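Local atomic coordinates of type I site-specific restriction-modification system, R (Restriction) subunit (Vibrio vulnificus, PDB entry 3H1T), a protein that probably serves as the ATP-dependent, DNA-translocating restriction subunit of a type I restriction enzyme; this chain is the subunit's N-terminal part, with two helicase-type domains. Residues A[438-443]-A[517-522]; A[473-478]-A[498-503]; A[491-496]-A[513-518]. All coordinates share one frame; numbering follows the deposited sequence.

Contact 1 (A[438-443]-A[517-522])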
loop_
_atom_site.group_PDB
_atom_site.type_symbol
_atom_site.label_atom_id
_atom_site.label_comp_id
_atom_site.label_asym_id
_atom_site.label_seq_id
_atom_site.Cartn_x
_atom_site.Cartn_y
_atom_site.Cartn_z
ATOM N N ARG A 438 -28.448 -6.099 -2.966
ATOM C CA ARG A 438 -29.014 -4.846 -2.477
ATOM C C ARG A 438 -28.381 -4.309 -1.197
ATOM O O ARG A 438 -28.599 -3.151 -0.841
ATOM C CB ARG A 438 -30.520 -4.981 -2.279
ATOM C CG ARG A 438 -31.238 -5.494 -3.504
ATOM C CD ARG A 438 -32.715 -5.277 -3.374
ATOM N NE ARG A 438 -33.057 -3.856 -3.423
ATOM C CZ ARG A 438 -34.248 -3.373 -3.084
ATOM N NH1 ARG A 438 -35.201 -4.198 -2.666
ATOM N NH2 ARG A 438 -34.492 -2.074 -3.182
ATOM N N PHE A 439 -27.603 -5.137 -0.507
ATOM C CA PHE A 439 -26.953 -4.678 0.709
ATOM C C PHE A 439 -25.439 -4.591 0.608
ATOM O O PHE A 439 -24.747 -4.531 1.619
ATOM C CB PHE A 439 -27.351 -5.539 1.907
ATOM C CG PHE A 439 -28.672 -5.163 2.491
ATOM C CD1 PHE A 439 -29.852 -5.580 1.892
ATOM C CD2 PHE A 439 -28.741 -4.329 3.598
ATOM C CE1 PHE A 439 -31.091 -5.167 2.386
ATOM C CE2 PHE A 439 -29.981 -3.904 4.101
ATOM C CZ PHE A 439 -31.153 -4.326 3.495
ATOM N N ALA A 440 -24.924 -4.590 -0.617
ATOM C CA ALA A 440 -23.489 -4.462 -0.831
ATOM C C ALA A 440 -23.169 -2.990 -0.558
ATOM O O ALA A 440 -23.732 -2.101 -1.212
ATOM C CB ALA A 440 -23.146 -4.821 -2.263
ATOM N N LYS A 441 -22.281 -2.721 0.396
ATOM C CA LYS A 441 -21.951 -1.339 0.724
ATOM C C LYS A 441 -21.358 -0.627 -0.463
ATOM O O LYS A 441 -20.398 -1.100 -1.065
ATOM C CB LYS A 441 -21.000 -1.267 1.908
ATOM C CG LYS A 441 -21.666 -1.577 3.237
ATOM C CD LYS A 441 -20.766 -1.174 4.392
ATOM C CE LYS A 441 -21.212 -1.796 5.723
ATOM N NZ LYS A 441 -22.419 -1.194 6.362
ATOM N N THR A 442 -21.934 0.535 -0.767
ATOM C CA THR A 442 -21.572 1.348 -1.929
ATOM C C THR A 442 -21.299 2.822 -1.625
ATOM O O THR A 442 -21.925 3.397 -0.744
ATOM C CB THR A 442 -22.722 1.297 -2.957
ATOM O OG1 THR A 442 -22.987 -0.068 -3.297
ATOM C CG2 THR A 442 -22.379 2.091 -4.200
ATOM N N ILE A 443 -20.388 3.433 -2.376
ATOM C CA ILE A 443 -20.060 4.850 -2.208
ATOM C C ILE A 443 -20.211 5.523 -3.563
ATOM O O ILE A 443 -19.642 5.064 -4.547
ATOM C CB ILE A 443 -18.595 5.075 -1.717
ATOM C CG1 ILE A 443 -18.369 4.402 -0.363
ATOM C CG2 ILE A 443 -18.330 6.581 -1.538
ATOM C CD1 ILE A 443 -16.932 4.460 0.109
ATOM N N THR A 517 -15.417 -3.494 3.841
ATOM C CA THR A 517 -16.466 -4.234 3.156
ATOM C C THR A 517 -17.138 -3.454 2.021
ATOM O O THR A 517 -18.196 -3.858 1.534
ATOM C CB THR A 517 -17.550 -4.705 4.122
ATOM O OG1 THR A 517 -17.928 -3.616 4.968
ATOM C CG2 THR A 517 -17.044 -5.849 4.971
ATOM N N CYS A 518 -16.545 -2.337 1.609
ATOM C CA CYS A 518 -17.105 -1.569 0.502
ATOM C C CYS A 518 -16.963 -2.439 -0.754
ATOM O O CYS A 518 -15.854 -2.844 -1.123
ATOM C CB CYS A 518 -16.349 -0.245 0.321
ATOM S SG CYS A 518 -16.986 0.785 -1.028
ATOM N N LYS A 519 -18.087 -2.702 -1.414
ATOM C CA LYS A 519 -18.098 -3.559 -2.586
ATOM C C LYS A 519 -18.346 -2.860 -3.920
ATOM O O LYS A 519 -18.071 -3.436 -4.968
ATOM C CB LYS A 519 -19.122 -4.682 -2.389
ATOM C CG LYS A 519 -18.808 -5.611 -1.213
ATOM C CD LYS A 519 -19.856 -6.718 -1.088
ATOM C CE LYS A 519 -19.403 -7.851 -0.174
ATOM N NZ LYS A 519 -20.046 -9.141 -0.578
ATOM N N ASN A 520 -18.877 -1.638 -3.887
ATOM C CA ASN A 520 -19.135 -0.873 -5.112
ATOM C C ASN A 520 -18.591 0.537 -4.991
ATOM O O ASN A 520 -18.878 1.233 -4.031
ATOM C CB ASN A 520 -20.638 -0.743 -5.429
ATOM C CG ASN A 520 -21.314 -2.067 -5.705
ATOM O OD1 ASN A 520 -20.772 -2.937 -6.386
ATOM N ND2 ASN A 520 -22.534 -2.210 -5.199
ATOM N N VAL A 521 -17.810 0.959 -5.972
ATOM C CA VAL A 521 -17.260 2.306 -5.990
ATOM C C VAL A 521 -17.879 2.958 -7.221
ATOM O O VAL A 521 -17.619 2.541 -8.350
ATOM C CB VAL A 521 -15.711 2.281 -6.092
ATOM C CG1 VAL A 521 -15.188 3.678 -6.422
ATOM C CG2 VAL A 521 -15.097 1.817 -4.764
ATOM N N VAL A 522 -18.697 3.983 -7.009
ATOM C CA VAL A 522 -19.400 4.635 -8.109
ATOM C C VAL A 522 -18.973 6.057 -8.505
ATOM O O VAL A 522 -18.931 6.965 -7.676
ATOM C CB VAL A 522 -20.916 4.639 -7.804
ATOM C CG1 VAL A 522 -21.696 5.101 -9.015
ATOM C CG2 VAL A 522 -21.359 3.233 -7.385
HETATM O O HOH W 1 -20.652 -4.673 1.839
#
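K441 and I443 lie against C518, T517 and N520 where two parallel strands pair inside the C-terminal helicase-type (RecA-like) domain. Strands 441-446 and 518-524 are neighbours in its sheet. K441 and I443 bury the most surface here, followed by N520. The carbonyl of K441 takes two N-H groups: K519 N at 2.8 Å, in the carbonyl plane, and N520 N at a longer 3.3 Å. Beyond it the pairing is regular, with I443 N bonded to N520 O and V522 N to I443 O. The side chain of K441 runs past T517, its CD 3.8 Å from T517 OG1. It then bends at its last torsion (chi4 -75°), and NZ bonds to T497 O. A water joins K441 N to T517 O. I443 sends CD1 to C518 SG, and F492 of helix 482-493 also packs on I443. T442 and N520 share the other face, which helix 422-436 covers. There T442 CG2 meets V522 CG2 at 3.5 Å. N520 OD1 is held by N553 ND2 on the next strand. N520 ND2 gives its hydrogen to T442 OG1 at 2.9 Å, in its own amide plane, and T442 OG1 in turn donates to A440 O at 3.0 Å.

Contact 2 (A[473-478]-A[498-503])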
loop_
_atom_site.group_PDB
_atom_site.type_symbol
_atom_site.label_atom_id
_atom_site.label_comp_id
_atom_site.label_asym_id
_atom_site.label_seq_id
_atom_site.Cartn_x
_atom_site.Cartn_y
_atom_site.Cartn_z
ATOM N N TYR A 473 -30.793 3.713 4.725
ATOM C CA TYR A 473 -30.313 2.881 3.627
ATOM C C TYR A 473 -29.311 3.675 2.782
ATOM O O TYR A 473 -28.257 3.167 2.400
ATOM C CB TYR A 473 -31.486 2.451 2.754
ATOM C CG TYR A 473 -31.081 1.502 1.656
ATOM C CD1 TYR A 473 -30.706 0.186 1.944
ATOM C CD2 TYR A 473 -31.054 1.926 0.329
ATOM C CE1 TYR A 473 -30.304 -0.686 0.929
ATOM C CE2 TYR A 473 -30.666 1.066 -0.688
ATOM C CZ TYR A 473 -30.289 -0.234 -0.389
ATOM O OH TYR A 473 -29.918 -1.061 -1.425
ATOM N N VAL A 474 -29.675 4.912 2.458
ATOM C CA VAL A 474 -28.783 5.781 1.710
ATOM C C VAL A 474 -28.520 6.937 2.644
ATOM O O VAL A 474 -29.390 7.329 3.420
ATOM C CB VAL A 474 -29.400 6.398 0.452
ATOM C CG1 VAL A 474 -28.279 7.021 -0.369
ATOM C CG2 VAL A 474 -30.163 5.369 -0.353
ATOM N N ALA A 475 -27.318 7.483 2.588
ATOM C CA ALA A 475 -27.002 8.596 3.445
ATOM C C ALA A 475 -25.945 9.420 2.758
ATOM O O ALA A 475 -25.113 8.902 2.014
ATOM C CB ALA A 475 -26.499 8.100 4.795
ATOM N N ARG A 476 -25.999 10.718 2.994
ATOM C CA ARG A 476 -25.037 11.627 2.426
ATOM C C ARG A 476 -23.988 12.001 3.472
ATOM O O ARG A 476 -24.322 12.335 4.611
ATOM C CB ARG A 476 -25.741 12.883 1.924
ATOM C CG ARG A 476 -24.773 14.003 1.595
ATOM C CD ARG A 476 -25.438 15.137 0.846
ATOM N NE ARG A 476 -26.089 16.071 1.753
ATOM C CZ ARG A 476 -25.963 17.390 1.672
ATOM N NH1 ARG A 476 -25.215 17.947 0.726
ATOM N NH2 ARG A 476 -26.566 18.156 2.559
ATOM N N VAL A 477 -22.718 11.904 3.089
ATOM C CA VAL A 477 -21.615 12.276 3.967
ATOM C C VAL A 477 -20.880 13.415 3.276
ATOM O O VAL A 477 -20.102 13.207 2.336
ATOM C CB VAL A 477 -20.634 11.106 4.209
ATOM C CG1 VAL A 477 -19.368 11.637 4.861
ATOM C CG2 VAL A 477 -21.276 10.044 5.103
ATOM N N THR A 478 -21.144 14.622 3.747
ATOM C CA THR A 478 -20.545 15.806 3.173
ATOM C C THR A 478 -20.227 16.770 4.296
ATOM O O THR A 478 -20.614 16.532 5.439
ATOM C CB THR A 478 -21.529 16.472 2.184
ATOM O OG1 THR A 478 -21.079 17.785 1.883
ATOM C CG2 THR A 478 -22.905 16.583 2.782
ATOM N N SER A 498 -25.340 -3.465 8.752
ATOM C CA SER A 498 -25.867 -3.624 7.395
ATOM C C SER A 498 -26.214 -2.315 6.685
ATOM O O SER A 498 -26.331 -2.282 5.460
ATOM C CB SER A 498 -27.090 -4.568 7.381
ATOM O OG SER A 498 -28.174 -4.048 8.128
ATOM N N THR A 499 -26.380 -1.234 7.445
ATOM C CA THR A 499 -26.690 0.061 6.845
ATOM C C THR A 499 -25.966 1.200 7.574
ATOM O O THR A 499 -25.576 1.052 8.731
ATOM C CB THR A 499 -28.206 0.351 6.863
ATOM O OG1 THR A 499 -28.661 0.416 8.218
ATOM C CG2 THR A 499 -28.976 -0.727 6.138
ATOM N N PRO A 500 -25.770 2.347 6.896
ATOM C CA PRO A 500 -26.158 2.664 5.515
ATOM C C PRO A 500 -25.529 1.711 4.514
ATOM O O PRO A 500 -24.469 1.132 4.766
ATOM C CB PRO A 500 -25.629 4.086 5.323
ATOM C CG PRO A 500 -25.614 4.645 6.709
ATOM C CD PRO A 500 -25.041 3.484 7.483
ATOM N N VAL A 501 -26.175 1.536 3.375
ATOM C CA VAL A 501 -25.623 0.681 2.355
ATOM C C VAL A 501 -24.919 1.580 1.333
ATOM O O VAL A 501 -23.825 1.276 0.872
ATOM C CB VAL A 501 -26.732 -0.144 1.690
ATOM C CG1 VAL A 501 -26.147 -1.023 0.608
ATOM C CG2 VAL A 501 -27.423 -0.987 2.734
ATOM N N ILE A 502 -25.545 2.715 1.033
ATOM C CA ILE A 502 -25.030 3.678 0.074
ATOM C C ILE A 502 -24.701 5.017 0.701
ATOM O O ILE A 502 -25.543 5.606 1.370
ATOM C CB ILE A 502 -26.064 4.046 -1.016
ATOM C CG1 ILE A 502 -26.928 2.837 -1.388
ATOM C CG2 ILE A 502 -25.335 4.633 -2.208
ATOM C CD1 ILE A 502 -26.197 1.786 -2.073
ATOM N N LEU A 503 -23.494 5.508 0.475
ATOM C CA LEU A 503 -23.113 6.819 0.970
ATOM C C LEU A 503 -22.856 7.673 -0.268
ATOM O O LEU A 503 -22.241 7.207 -1.229
ATOM C CB LEU A 503 -21.818 6.773 1.794
ATOM C CG LEU A 503 -21.706 6.132 3.184
ATOM C CD1 LEU A 503 -20.305 6.421 3.743
ATOM C CD2 LEU A 503 -22.762 6.707 4.104
#
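The Y473 ring meets V501 at a slant, at the start of a parallel pairing between strands 474-476 and 502-505. Helix 482-493 links these strands in a beta-alpha-beta crossover, and 474-476 is the outermost strand at this end of the sheet. The Y473 side chain leaves the backbone away from the partner segment. Its CG is anti to the backbone N (chi1 -176°), and the ring returns toward V501 and I502. V501 CG2 comes within 3.4 Å of Y473 CE1, and V501 CB makes an off-centre CH-pi contact, 4.2 Å from the ring centroid. Across the ring from CE1, CE2 loosely touches I502 CG1 (4.2 Å). At the far end of the ring, Y473 OH bonds to R438 O. Next along, V474 CG1 meets I502 CB at 3.8 Å. The opposite face carries A475, whose CB meets L503 CD2 and CG of the cis-proline P500. The same L503 CD2 touches V477 CG2 at 3.8 Å, and L489 of helix 482-493 packs on both V477 and L503. Y473 O accepts from V501 N at 2.8 Å and from I502 N, whose bond is nearly straight (175°). A475 N bonds to I502 O. Between the two segments the side chains meet through carbon alone, so the directional hold comes from the three backbone bonds.

Contact 3 (A[491-496]-A[513-518])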
loop_
_atom_site.group_PDB
_atom_site.type_symbol
_atom_site.label_atom_id
_atom_site.label_comp_id
_atom_site.label_asym_id
_atom_site.label_seq_id
_atom_site.Cartn_x
_atom_site.Cartn_y
_atom_site.Cartn_z
ATOM N N ARG A 491 -20.893 4.228 11.083
ATOM C CA ARG A 491 -21.614 2.954 11.029
ATOM C C ARG A 491 -21.348 2.237 9.718
ATOM O O ARG A 491 -21.258 1.008 9.674
ATOM C CB ARG A 491 -23.123 3.175 11.173
ATOM C CG ARG A 491 -23.535 3.913 12.445
ATOM C CD ARG A 491 -25.062 3.904 12.651
ATOM N NE ARG A 491 -25.576 5.236 12.981
ATOM C CZ ARG A 491 -26.166 6.051 12.103
ATOM N NH1 ARG A 491 -26.334 5.664 10.834
ATOM N NH2 ARG A 491 -26.567 7.266 12.478
ATOM N N PHE A 492 -21.237 3.015 8.647
ATOM C CA PHE A 492 -20.984 2.472 7.315
ATOM C C PHE A 492 -19.665 1.692 7.282
ATOM O O PHE A 492 -19.556 0.623 6.676
ATOM C CB PHE A 492 -20.922 3.617 6.297
ATOM C CG PHE A 492 -20.489 3.196 4.919
ATOM C CD1 PHE A 492 -21.385 2.610 4.032
ATOM C CD2 PHE A 492 -19.187 3.429 4.495
ATOM C CE1 PHE A 492 -20.974 2.272 2.730
ATOM C CE2 PHE A 492 -18.778 3.099 3.214
ATOM C CZ PHE A 492 -19.673 2.521 2.329
ATOM N N GLN A 493 -18.661 2.250 7.949
ATOM C CA GLN A 493 -17.334 1.672 8.018
ATOM C C GLN A 493 -17.264 0.380 8.812
ATOM O O GLN A 493 -16.357 -0.429 8.608
ATOM C CB GLN A 493 -16.371 2.692 8.617
ATOM C CG GLN A 493 -16.065 3.842 7.685
ATOM C CD GLN A 493 -15.020 4.768 8.249
ATOM O OE1 GLN A 493 -14.397 5.532 7.522
ATOM N NE2 GLN A 493 -14.822 4.705 9.558
ATOM N N GLU A 494 -18.224 0.175 9.708
ATOM C CA GLU A 494 -18.225 -1.025 10.534
ATOM C C GLU A 494 -18.532 -2.264 9.722
ATOM O O GLU A 494 -19.436 -2.256 8.883
ATOM C CB GLU A 494 -19.227 -0.858 11.673
ATOM C CG GLU A 494 -19.135 0.527 12.258
ATOM C CD GLU A 494 -19.637 0.628 13.671
ATOM O OE1 GLU A 494 -20.841 0.366 13.918
ATOM O OE2 GLU A 494 -18.809 0.987 14.535
ATOM N N LEU A 495 -17.753 -3.316 9.976
ATOM C CA LEU A 495 -17.882 -4.607 9.300
ATOM C C LEU A 495 -19.201 -5.325 9.565
ATOM O O LEU A 495 -19.765 -5.958 8.666
ATOM C CB LEU A 495 -16.764 -5.553 9.750
ATOM C CG LEU A 495 -15.340 -5.024 9.942
ATOM C CD1 LEU A 495 -14.436 -6.166 10.435
ATOM C CD2 LEU A 495 -14.835 -4.456 8.631
ATOM N N GLU A 496 -19.690 -5.221 10.797
ATOM C CA GLU A 496 -20.903 -5.913 11.218
ATOM C C GLU A 496 -22.255 -5.209 11.021
ATOM O O GLU A 496 -23.298 -5.817 11.271
ATOM C CB GLU A 496 -20.756 -6.300 12.690
ATOM C CG GLU A 496 -21.512 -7.553 13.149
ATOM C CD GLU A 496 -20.655 -8.812 13.118
ATOM O OE1 GLU A 496 -19.408 -8.677 13.126
ATOM O OE2 GLU A 496 -21.223 -9.930 13.104
ATOM N N VAL A 513 -12.980 7.871 3.760
ATOM C CA VAL A 513 -13.475 6.559 4.171
ATOM C C VAL A 513 -12.482 5.427 4.317
ATOM O O VAL A 513 -11.585 5.246 3.501
ATOM C CB VAL A 513 -14.524 6.003 3.187
ATOM C CG1 VAL A 513 -15.758 5.575 3.956
ATOM C CG2 VAL A 513 -14.842 7.023 2.106
ATOM N N ASP A 514 -12.666 4.640 5.366
ATOM C CA ASP A 514 -11.868 3.454 5.592
ATOM C C ASP A 514 -12.913 2.405 5.881
ATOM O O ASP A 514 -13.221 2.134 7.035
ATOM C CB ASP A 514 -10.916 3.577 6.779
ATOM C CG ASP A 514 -10.110 2.294 6.996
ATOM O OD1 ASP A 514 -9.713 1.662 5.990
ATOM O OD2 ASP A 514 -9.873 1.910 8.163
ATOM N N ALA A 515 -13.472 1.826 4.823
ATOM C CA ALA A 515 -14.504 0.811 4.963
ATOM C C ALA A 515 -14.128 -0.407 4.129
ATOM O O ALA A 515 -14.378 -0.444 2.923
ATOM C CB ALA A 515 -15.821 1.365 4.497
ATOM N N PRO A 516 -13.512 -1.421 4.758
ATOM C CA PRO A 516 -13.111 -2.625 4.026
ATOM C C PRO A 516 -14.208 -3.423 3.296
ATOM O O PRO A 516 -13.955 -3.972 2.231
ATOM C CB PRO A 516 -12.388 -3.449 5.097
ATOM C CG PRO A 516 -13.040 -2.995 6.378
ATOM C CD PRO A 516 -13.071 -1.501 6.160
ATOM N N THR A 517 -15.417 -3.494 3.841
ATOM C CA THR A 517 -16.466 -4.234 3.156
ATOM C C THR A 517 -17.138 -3.454 2.021
ATOM O O THR A 517 -18.196 -3.858 1.534
ATOM C CB THR A 517 -17.550 -4.705 4.122
ATOM O OG1 THR A 517 -17.928 -3.616 4.968
ATOM C CG2 THR A 517 -17.044 -5.849 4.971
ATOM N N CYS A 518 -16.545 -2.337 1.609
ATOM C CA CYS A 518 -17.105 -1.569 0.502
ATOM C C CYS A 518 -16.963 -2.439 -0.754
ATOM O O CYS A 518 -15.854 -2.844 -1.123
ATOM C CB CYS A 518 -16.349 -0.245 0.321
ATOM S SG CYS A 518 -16.986 0.785 -1.028
HETATM O O HOH W 2 -16.602 -1.810 6.360
#
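Q493, near the end of helix 482-493, reaches the loop that leads into strand 518-524 and accepts its backbone N-H. This is the direct hydrogen bond between the segments, D514 N to Q493 OE1 at 2.9 Å. It is fairly straight at the hydrogen (166°), but the donor stands above the amide plane, 47° out of it. The extended chain of Q493 lays CG and CD alongside D514 O, each at 3.4 Å. A second polar link runs through a water, which donates to Q493 O and lies 2.6 Å from T517 OG1. The apolar contacts come next. F492 has CG anti to its own backbone N (chi1 172°), which swings the ring toward V513 and A515. V513 CG1 sits at the ring's edge, near its plane, and A515 CB approaches CE2 obliquely at 3.7 Å. The ring also touches K441 of strand 441-446. The L495 side chain lies beside P516, at about a right angle to it. P516 lies within a type I turn from A515 to C518, closed by C518 N to A515 O. The loop backbone is thus fixed by a directional amide acceptor and T517 is tied by a water, while F492 adds non-directional apolar contact with V513 and A515.

In the fold
All three contacts belong to the C-terminal helicase-type domain. Contacts 1 and 2 are buried strand pairings in one sheet; strands 441-446 and 502-505 are neighbours, and T442 N bonds to V501 O between them. Contact 1 lies further into the sheet and mixes amide, hydroxyl and backbone bonds. Contact 2 joins an outermost strand; its bonds are all backbone and its side chains meet apolarly. Contact 3 is partly exposed, joins a helix end to a loop, and uses one side-chain amide hydrogen bond, a bridging water and apolar contacts of F492. It shares T517 and C518 with contact 1. F492 is common to all three, and its ring also meets L503 CD1 of contact 2.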